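Local coordinates for protein putative L-alanine-DL-glutamate epimerase (Burkholderia xenovorans, PDB 3GO2) that binds magnesium, belongs to the mandelate racemase/muconate lactonizing enzyme family and probably acts as a racemase or epimerase, at residues 306-311 with 336-341; 328-333 with 365-370; 25-30 with 60-65. All coordinates share one frame; numbering follows the deposited sequence.

Contact 1. Residues 306-311 with 336-341; sequences AFADAH and VPNLRI
Asn338 lays its carboxamide against the flank of helix 298-310 near its C-terminal end, where Asp309 and Ala308 receive it. The van der Waals part of the contact runs mostly between Asp309 and Asn338: OD1 of Asp309 rests 3.5 Å from CB of Asn338, and CB of Asp309 sits 3.7 Å from the amide carbon CG of Asn338. Carboxylate and amide planes are turned 49° against each other, so the two flat groups neither stack nor share a plane. Ala308 adds its methyl, CB lying 3.8 Å from Asn338 ND2.

Although Asn338 ND2 comes within 3.3 Å of the backbone N of Asp309, both are donors and no bond joins them. ND2 instead gives its hydrogens to the carbonyls of Ala305, in the same helix, and Ile313, beyond its end. With chi1 at 54°, CG lies between the backbone N and carbonyl carbon of Asn338, which turns the amide toward these acceptors. Lys225 of the second subunit packs on Asp309 and Asn338.

Asn338 is itself the centre of an inverse gamma turn, and its backbone is hydrogen-bonded to Val315 of strand 314-317. The arrangement thus ties the connection between helix 323-335 and strand 342-344 to the preceding helix-to-strand passage of the enolase-type barrel domain.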
loop_
_atom_site.group_PDB
_atom_site.type_symbol
_atom_site.label_atom_id
_atom_site.label_comp_id
_atom_site.label_asym_id
_atom_site.label_seq_id
_atom_site.Cartn_x
_atom_site.Cartn_y
_atom_site.Cartn_z
ATOM N N ALA A 306 -23.700 8.542 8.145
ATOM C CA ALA A 306 -22.647 9.454 8.582
ATOM C C ALA A 306 -21.276 9.040 8.085
ATOM O O ALA A 306 -20.449 9.899 7.730
ATOM C CB ALA A 306 -22.629 9.578 10.125
ATOM N N PHE A 307 -21.027 7.731 8.093
ATOM C CA PHE A 307 -19.769 7.164 7.628
ATOM C C PHE A 307 -19.607 7.435 6.125
ATOM O O PHE A 307 -18.539 7.905 5.685
ATOM C CB PHE A 307 -19.745 5.662 7.949
ATOM C CG PHE A 307 -18.551 4.941 7.417
ATOM C CD1 PHE A 307 -17.263 5.324 7.757
ATOM C CD2 PHE A 307 -18.714 3.811 6.645
ATOM C CE1 PHE A 307 -16.184 4.602 7.297
ATOM C CE2 PHE A 307 -17.649 3.097 6.190
ATOM C CZ PHE A 307 -16.381 3.512 6.488
ATOM N N ALA A 308 -20.674 7.204 5.351
ATOM C CA ALA A 308 -20.668 7.498 3.934
ATOM C C ALA A 308 -20.438 8.985 3.687
ATOM O O ALA A 308 -19.687 9.357 2.782
ATOM C CB ALA A 308 -22.020 7.058 3.291
ATOM N N ASP A 309 -21.062 9.822 4.515
ATOM C CA ASP A 309 -20.938 11.265 4.361
ATOM C C ASP A 309 -19.480 11.716 4.433
ATOM O O ASP A 309 -19.061 12.601 3.675
ATOM C CB ASP A 309 -21.764 11.948 5.445
ATOM C CG ASP A 309 -21.867 13.417 5.238
ATOM O OD1 ASP A 309 -22.226 13.809 4.106
ATOM O OD2 ASP A 309 -21.580 14.158 6.210
ATOM N N ALA A 310 -18.699 11.100 5.311
ATOM C CA ALA A 310 -17.278 11.479 5.473
ATOM C C ALA A 310 -16.438 11.096 4.280
ATOM O O ALA A 310 -15.396 11.729 4.036
ATOM C CB ALA A 310 -16.701 10.863 6.790
ATOM N N HIS A 311 -16.912 10.098 3.509
ATOM C CA HIS A 311 -16.322 9.661 2.252
ATOM C C HIS A 311 -16.936 10.385 1.040
ATOM O O HIS A 311 -16.637 10.048 -0.096
ATOM C CB HIS A 311 -16.532 8.149 2.066
ATOM C CG HIS A 311 -15.613 7.282 2.883
ATOM N ND1 HIS A 311 -14.387 6.860 2.403
ATOM C CD2 HIS A 311 -15.752 6.724 4.108
ATOM C CE1 HIS A 311 -13.809 6.088 3.312
ATOM N NE2 HIS A 311 -14.616 5.984 4.349
ATOM N N VAL A 336 -31.392 12.370 6.607
ATOM C CA VAL A 336 -30.028 12.170 6.084
ATOM C C VAL A 336 -29.638 13.259 5.080
ATOM O O VAL A 336 -30.298 13.388 4.056
ATOM C CB VAL A 336 -29.902 10.796 5.427
ATOM C CG1 VAL A 336 -28.592 10.692 4.686
ATOM C CG2 VAL A 336 -30.019 9.702 6.519
ATOM N N PRO A 337 -28.568 14.058 5.351
ATOM C CA PRO A 337 -28.230 15.083 4.359
ATOM C C PRO A 337 -27.772 14.488 3.040
ATOM O O PRO A 337 -28.194 14.954 1.972
ATOM C CB PRO A 337 -27.056 15.847 4.998
ATOM C CG PRO A 337 -26.493 14.906 5.994
ATOM C CD PRO A 337 -27.674 14.125 6.516
ATOM N N ASN A 338 -26.931 13.469 3.112
ATOM C CA ASN A 338 -26.281 12.897 1.935
ATOM C C ASN A 338 -27.163 11.829 1.262
ATOM O O ASN A 338 -26.790 10.672 1.159
ATOM C CB ASN A 338 -24.872 12.363 2.288
ATOM C CG ASN A 338 -24.872 11.367 3.467
ATOM O OD1 ASN A 338 -25.505 11.618 4.495
ATOM N ND2 ASN A 338 -24.131 10.268 3.326
ATOM N N LEU A 339 -28.359 12.248 0.825
ATOM C CA LEU A 339 -29.363 11.356 0.255
ATOM C C LEU A 339 -29.347 11.422 -1.269
ATOM O O LEU A 339 -29.626 12.480 -1.861
ATOM C CB LEU A 339 -30.764 11.711 0.767
ATOM C CG LEU A 339 -31.931 10.903 0.200
ATOM C CD1 LEU A 339 -31.975 9.476 0.768
ATOM C CD2 LEU A 339 -33.263 11.633 0.473
ATOM N N ARG A 340 -29.050 10.298 -1.913
ATOM C CA ARG A 340 -29.018 10.261 -3.375
ATOM C C ARG A 340 -30.407 10.359 -4.002
ATOM O O ARG A 340 -30.643 11.175 -4.926
ATOM C CB ARG A 340 -28.353 8.959 -3.899
ATOM C CG ARG A 340 -28.256 8.931 -5.437
ATOM C CD ARG A 340 -27.333 10.023 -5.909
ATOM N NE ARG A 340 -27.280 10.212 -7.348
ATOM C CZ ARG A 340 -28.063 11.042 -8.042
ATOM N NH1 ARG A 340 -29.048 11.715 -7.454
ATOM N NH2 ARG A 340 -27.881 11.172 -9.342
ATOM N N ILE A 341 -31.289 9.491 -3.516
ATOM C CA ILE A 341 -32.638 9.242 -4.054
ATOM C C ILE A 341 -33.248 8.147 -3.177
ATOM O O ILE A 341 -32.515 7.503 -2.428
ATOM C CB ILE A 341 -32.579 8.776 -5.522
ATOM C CG1 ILE A 341 -33.949 8.832 -6.184
ATOM C CG2 ILE A 341 -32.011 7.361 -5.653
ATOM C CD1 ILE A 341 -33.850 8.818 -7.722
#

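Contact 2. Residues 328-333 with 365-370; sequences INANFA and GELIIP
Ala330 faces the segment 365-370 with its single methyl, and two branched side chains close on that carbon: CD2 of Leu367 at 3.6 Å and CD1 of Ile369 at 3.7 Å. The CA atoms of Ala330 and Ile369 are 6.1 Å apart, a close approach that the small alanine side chain permits.

Followed outward, Ile369 starts with a CB that does not itself meet the helix. Its CG2 branch lies anti to the backbone N, while CG1 is anti to the carbonyl carbon (chi1 -57°). The second torsion, -49°, then folds the tip toward the helix, where CD1 meets both the methyl and the carbonyl of Ala330; it lies 3.6 Å from Ala330 O, a van der Waals approach of a methyl to a backbone oxygen. Val119 and Tyr108 also touch the Ile369 side chain.

In the C-terminal, enolase-like barrel domain, this is helix-on-strand packing: helix 323-335 rests on strand 366-368 and the residues just after it. That strand runs antiparallel to strand 118-123 in a small mixed sheet, with Leu367 hydrogen-bonded through its backbone to Val119. The extended first torsion of Leu367 (CG anti to the backbone N, chi1 173°) carries its CD2 across to the Ala330 methyl.

At the next residue of the helix, Asn331, the link is polar and indirect. A water donates to Asn331 OD1 at 2.8 Å and to the carbonyl O of Pro370 at 2.8 Å, bridging the helix to the chain leaving the strand. Asn331 OD1 also accepts from the backbone N of Tyr108, and Asn331 ND2 donates to the carbonyl of Met327 one turn earlier in the helix.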
loop_
_atom_site.group_PDB
_atom_site.type_symbol
_atom_site.label_atom_id
_atom_site.label_comp_id
_atom_site.label_asym_id
_atom_site.label_seq_id
_atom_site.Cartn_x
_atom_site.Cartn_y
_atom_site.Cartn_z
ATOM N N ILE A 328 -40.973 3.750 7.006
ATOM C CA ILE A 328 -39.726 3.654 7.777
ATOM C C ILE A 328 -38.612 4.396 7.040
ATOM O O ILE A 328 -37.916 5.266 7.597
ATOM C CB ILE A 328 -39.362 2.167 8.022
ATOM C CG1 ILE A 328 -40.347 1.568 9.012
ATOM C CG2 ILE A 328 -37.942 1.987 8.609
ATOM C CD1 ILE A 328 -40.251 0.043 9.130
ATOM N N ASN A 329 -38.476 4.048 5.768
ATOM C CA ASN A 329 -37.463 4.638 4.903
ATOM C C ASN A 329 -37.684 6.127 4.671
ATOM O O ASN A 329 -36.717 6.894 4.554
ATOM C CB ASN A 329 -37.396 3.861 3.598
ATOM C CG ASN A 329 -36.633 2.568 3.737
ATOM O OD1 ASN A 329 -35.495 2.563 4.223
ATOM N ND2 ASN A 329 -37.250 1.458 3.348
ATOM N N ALA A 330 -38.947 6.566 4.611
ATOM C CA ALA A 330 -39.233 8.000 4.474
ATOM C C ALA A 330 -38.664 8.801 5.635
ATOM O O ALA A 330 -38.169 9.921 5.451
ATOM C CB ALA A 330 -40.724 8.250 4.366
ATOM N N ASN A 331 -38.733 8.251 6.844
ATOM C CA ASN A 331 -38.212 8.954 7.990
ATOM C C ASN A 331 -36.677 9.036 7.997
ATOM O O ASN A 331 -36.106 10.060 8.349
ATOM C CB ASN A 331 -38.750 8.354 9.297
ATOM C CG ASN A 331 -40.179 8.782 9.574
ATOM O OD1 ASN A 331 -40.403 9.792 10.243
ATOM N ND2 ASN A 331 -41.157 8.037 9.053
ATOM N N PHE A 332 -36.023 7.937 7.611
ATOM C CA PHE A 332 -34.581 7.929 7.384
ATOM C C PHE A 332 -34.200 8.961 6.328
ATOM O O PHE A 332 -33.281 9.774 6.526
ATOM C CB PHE A 332 -34.183 6.535 6.925
ATOM C CG PHE A 332 -32.768 6.414 6.444
ATOM C CD1 PHE A 332 -31.709 6.286 7.335
ATOM C CD2 PHE A 332 -32.495 6.374 5.091
ATOM C CE1 PHE A 332 -30.381 6.139 6.850
ATOM C CE2 PHE A 332 -31.193 6.231 4.624
ATOM C CZ PHE A 332 -30.150 6.095 5.504
ATOM N N ALA A 333 -34.903 8.922 5.204
ATOM C CA ALA A 333 -34.635 9.832 4.087
ATOM C C ALA A 333 -34.832 11.309 4.457
ATOM O O ALA A 333 -34.140 12.190 3.941
ATOM C CB ALA A 333 -35.536 9.479 2.901
ATOM N N GLY A 365 -43.459 13.199 -8.581
ATOM C CA GLY A 365 -42.318 12.326 -8.496
ATOM C C GLY A 365 -41.621 12.296 -7.159
ATOM O O GLY A 365 -40.496 11.791 -7.079
ATOM N N GLU A 366 -42.254 12.840 -6.118
ATOM C CA GLU A 366 -41.614 12.886 -4.794
ATOM C C GLU A 366 -42.539 12.289 -3.759
ATOM O O GLU A 366 -43.751 12.369 -3.890
ATOM C CB GLU A 366 -41.292 14.307 -4.369
ATOM C CG GLU A 366 -40.364 15.054 -5.325
ATOM C CD GLU A 366 -39.938 16.385 -4.764
ATOM O OE1 GLU A 366 -40.810 17.152 -4.334
ATOM O OE2 GLU A 366 -38.726 16.659 -4.747
ATOM N N LEU A 367 -41.952 11.663 -2.741
ATOM C CA LEU A 367 -42.714 11.161 -1.616
ATOM C C LEU A 367 -42.878 12.260 -0.580
ATOM O O LEU A 367 -41.905 12.926 -0.208
ATOM C CB LEU A 367 -42.000 9.963 -0.974
ATOM C CG LEU A 367 -42.534 9.358 0.331
ATOM C CD1 LEU A 367 -43.943 8.758 0.181
ATOM C CD2 LEU A 367 -41.544 8.273 0.840
ATOM N N ILE A 368 -44.105 12.446 -0.093
ATOM C CA ILE A 368 -44.384 13.423 0.950
ATOM C C ILE A 368 -44.073 12.752 2.276
ATOM O O ILE A 368 -44.518 11.638 2.523
ATOM C CB ILE A 368 -45.876 13.826 0.937
ATOM C CG1 ILE A 368 -46.249 14.445 -0.396
ATOM C CG2 ILE A 368 -46.211 14.720 2.135
ATOM C CD1 ILE A 368 -45.508 15.631 -0.716
ATOM N N ILE A 369 -43.287 13.403 3.117
ATOM C CA ILE A 369 -42.927 12.838 4.429
ATOM C C ILE A 369 -44.033 13.176 5.412
ATOM O O ILE A 369 -44.331 14.355 5.612
ATOM C CB ILE A 369 -41.601 13.431 4.927
ATOM C CG1 ILE A 369 -40.504 13.186 3.895
ATOM C CG2 ILE A 369 -41.212 12.849 6.334
ATOM C CD1 ILE A 369 -40.414 11.785 3.410
ATOM N N PRO A 370 -44.662 12.156 5.999
ATOM C CA PRO A 370 -45.771 12.389 6.927
ATOM C C PRO A 370 -45.285 12.990 8.239
ATOM O O PRO A 370 -44.074 12.972 8.512
ATOM C CB PRO A 370 -46.348 10.981 7.144
ATOM C CG PRO A 370 -45.188 10.049 6.880
ATOM C CD PRO A 370 -44.363 10.722 5.816
HETATM O O HOH W 1 -42.855 10.624 9.313
#

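Contact 3. Residues 25-30 with 60-65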
loop_
_atom_site.group_PDB
_atom_site.type_symbol
_atom_site.label_atom_id
_atom_site.label_comp_id
_atom_site.label_asym_id
_atom_site.label_seq_id
_atom_site.Cartn_x
_atom_site.Cartn_y
_atom_site.Cartn_z
ATOM N N LEU A 25 -44.618 -4.407 19.096
ATOM C CA LEU A 25 -44.026 -4.246 20.414
ATOM C C LEU A 25 -44.974 -3.401 21.246
ATOM O O LEU A 25 -45.378 -2.321 20.819
ATOM C CB LEU A 25 -42.662 -3.547 20.269
ATOM C CG LEU A 25 -41.846 -3.262 21.519
ATOM C CD1 LEU A 25 -40.351 -3.186 21.099
ATOM C CD2 LEU A 25 -42.310 -2.005 22.281
ATOM N N THR A 26 -45.329 -3.873 22.439
ATOM C CA THR A 26 -46.294 -3.146 23.278
ATOM C C THR A 26 -45.615 -2.729 24.567
ATOM O O THR A 26 -44.875 -3.521 25.158
ATOM C CB THR A 26 -47.535 -4.062 23.619
ATOM O OG1 THR A 26 -48.159 -4.512 22.415
ATOM C CG2 THR A 26 -48.580 -3.299 24.466
ATOM N N THR A 27 -45.882 -1.494 25.017
ATOM C CA THR A 27 -45.331 -0.988 26.273
ATOM C C THR A 27 -46.354 -1.102 27.420
ATOM O O THR A 27 -47.539 -1.335 27.188
ATOM C CB THR A 27 -44.894 0.473 26.133
ATOM O OG1 THR A 27 -46.033 1.333 26.120
ATOM C CG2 THR A 27 -44.135 0.689 24.824
ATOM N N ASP A 28 -45.894 -0.879 28.646
ATOM C CA ASP A 28 -46.770 -0.947 29.818
ATOM C C ASP A 28 -47.906 0.078 29.759
ATOM O O ASP A 28 -48.984 -0.159 30.330
ATOM C CB ASP A 28 -45.955 -0.750 31.103
ATOM C CG ASP A 28 -46.815 -0.784 32.346
ATOM O OD1 ASP A 28 -47.265 -1.882 32.728
ATOM O OD2 ASP A 28 -47.062 0.300 32.919
ATOM N N GLU A 29 -47.684 1.184 29.045
ATOM C CA GLU A 29 -48.696 2.247 28.885
ATOM C C GLU A 29 -49.665 1.973 27.746
ATOM O O GLU A 29 -50.566 2.782 27.510
ATOM C CB GLU A 29 -48.005 3.578 28.583
ATOM C CG GLU A 29 -46.977 4.008 29.603
ATOM C CD GLU A 29 -47.546 4.800 30.760
ATOM O OE1 GLU A 29 -48.725 5.224 30.689
ATOM O OE2 GLU A 29 -46.804 4.984 31.764
ATOM N N GLY A 30 -49.458 0.881 27.009
ATOM C CA GLY A 30 -50.301 0.544 25.879
ATOM C C GLY A 30 -49.908 1.129 24.537
ATOM O O GLY A 30 -50.645 1.001 23.580
ATOM N N ALA A 60 -37.458 -4.596 29.831
ATOM C CA ALA A 60 -36.500 -3.504 29.640
ATOM C C ALA A 60 -37.240 -2.215 29.277
ATOM O O ALA A 60 -38.409 -2.242 28.917
ATOM C CB ALA A 60 -35.480 -3.870 28.553
ATOM N N SER A 61 -36.544 -1.084 29.349
ATOM C CA SER A 61 -37.124 0.203 28.965
ATOM C C SER A 61 -37.294 0.306 27.456
ATOM O O SER A 61 -36.349 0.065 26.710
ATOM C CB SER A 61 -36.227 1.363 29.397
ATOM O OG SER A 61 -36.802 2.606 28.989
ATOM N N VAL A 62 -38.480 0.706 27.011
ATOM C CA VAL A 62 -38.723 0.982 25.577
ATOM C C VAL A 62 -37.852 2.115 25.051
ATOM O O VAL A 62 -37.572 2.188 23.829
ATOM C CB VAL A 62 -40.189 1.325 25.295
ATOM C CG1 VAL A 62 -40.551 2.705 25.836
ATOM C CG2 VAL A 62 -40.523 1.220 23.797
ATOM N N MET A 63 -37.403 2.982 25.955
ATOM C CA MET A 63 -36.617 4.147 25.552
ATOM C C MET A 63 -35.166 3.793 25.220
ATOM O O MET A 63 -34.495 4.500 24.464
ATOM C CB MET A 63 -36.640 5.197 26.661
ATOM C CG MET A 63 -38.030 5.595 27.140
ATOM S SD MET A 63 -39.138 6.341 25.874
ATOM C CE MET A 63 -38.644 7.995 26.043
ATOM N N GLU A 64 -34.690 2.668 25.740
ATOM C CA GLU A 64 -33.266 2.342 25.696
ATOM C C GLU A 64 -32.945 1.435 24.499
ATOM O O GLU A 64 -32.530 0.276 24.640
ATOM C CB GLU A 64 -32.840 1.715 27.035
ATOM C CG GLU A 64 -32.906 2.732 28.176
ATOM C CD GLU A 64 -32.605 2.213 29.561
ATOM O OE1 GLU A 64 -32.173 1.068 29.712
ATOM O OE2 GLU A 64 -32.835 2.998 30.510
ATOM N N HIS A 65 -33.131 1.964 23.304
ATOM C CA HIS A 65 -32.954 1.124 22.122
ATOM C C HIS A 65 -31.498 0.791 21.851
ATOM O O HIS A 65 -31.193 -0.346 21.455
ATOM C CB HIS A 65 -33.697 1.658 20.881
ATOM C CG HIS A 65 -33.323 3.055 20.454
ATOM N ND1 HIS A 65 -32.266 3.316 19.614
ATOM C CD2 HIS A 65 -33.891 4.255 20.733
ATOM C CE1 HIS A 65 -32.208 4.617 19.379
ATOM N NE2 HIS A 65 -33.187 5.217 20.037
#
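Val62 points its CG2 methyl at the end of strand 19-27, meeting Thr27 and Leu25, two residues whose side chains project from the same side of the strand. The strand is the middle one of the three-stranded antiparallel sheet of the N-terminal domain, the capping domain of the enolase superfamily, and Val62 belongs to the connection between helices 46-57 and 65-76.

Both pairs meet at an oblique angle, methyl against methyl. CG2 of Thr27 is 3.8 Å from CG2 of Val62 and 4.0 Å from its CB, while Leu25 brings CD2 to 4.0 Å from the same Val62 CG2. With CG1 of Val62 between the backbone N and the carbonyl carbon (chi1 72°), CG2 is left anti to the N and directed at the strand. Val5 and Ala98 also touch Val62, so strand 5-14 and helix 82-103 share in the packing.

Thr27 divides its two branches between tasks: CG2 faces Val62, and OG1 accepts a hydrogen bond from the backbone N of Ile31, beyond the type I turn from Thr27 to Gly30. Val62 itself sits in a type I turn from Ser61 to Glu64, reinforced by an ST turn in which Met63 N donates to Ser61 OG at 3.1 Å.

In the fold
Along the chain contact 3 closes first, in the N-terminal domain, before contacts 1 and 2 open in the barrel domain. Those two alternate: helix 298-310, helix 323-335, the 336-341 connection and then strand 366-368. Their centres are 16 Å apart, and they touch where Leu339 CD2 packs on the carbonyl O of Ala333, 3.6 Å away, near the end of helix 323-335. Contact 3 stands apart, its centre about 30 Å from that of contact 1 and 25 Å from that of contact 2. Contacts 1 and 3 both border the third subunit, and contact 1 the second as well, whereas no other chain touches the segments of contact 2. All three lie away from the magnesium sites.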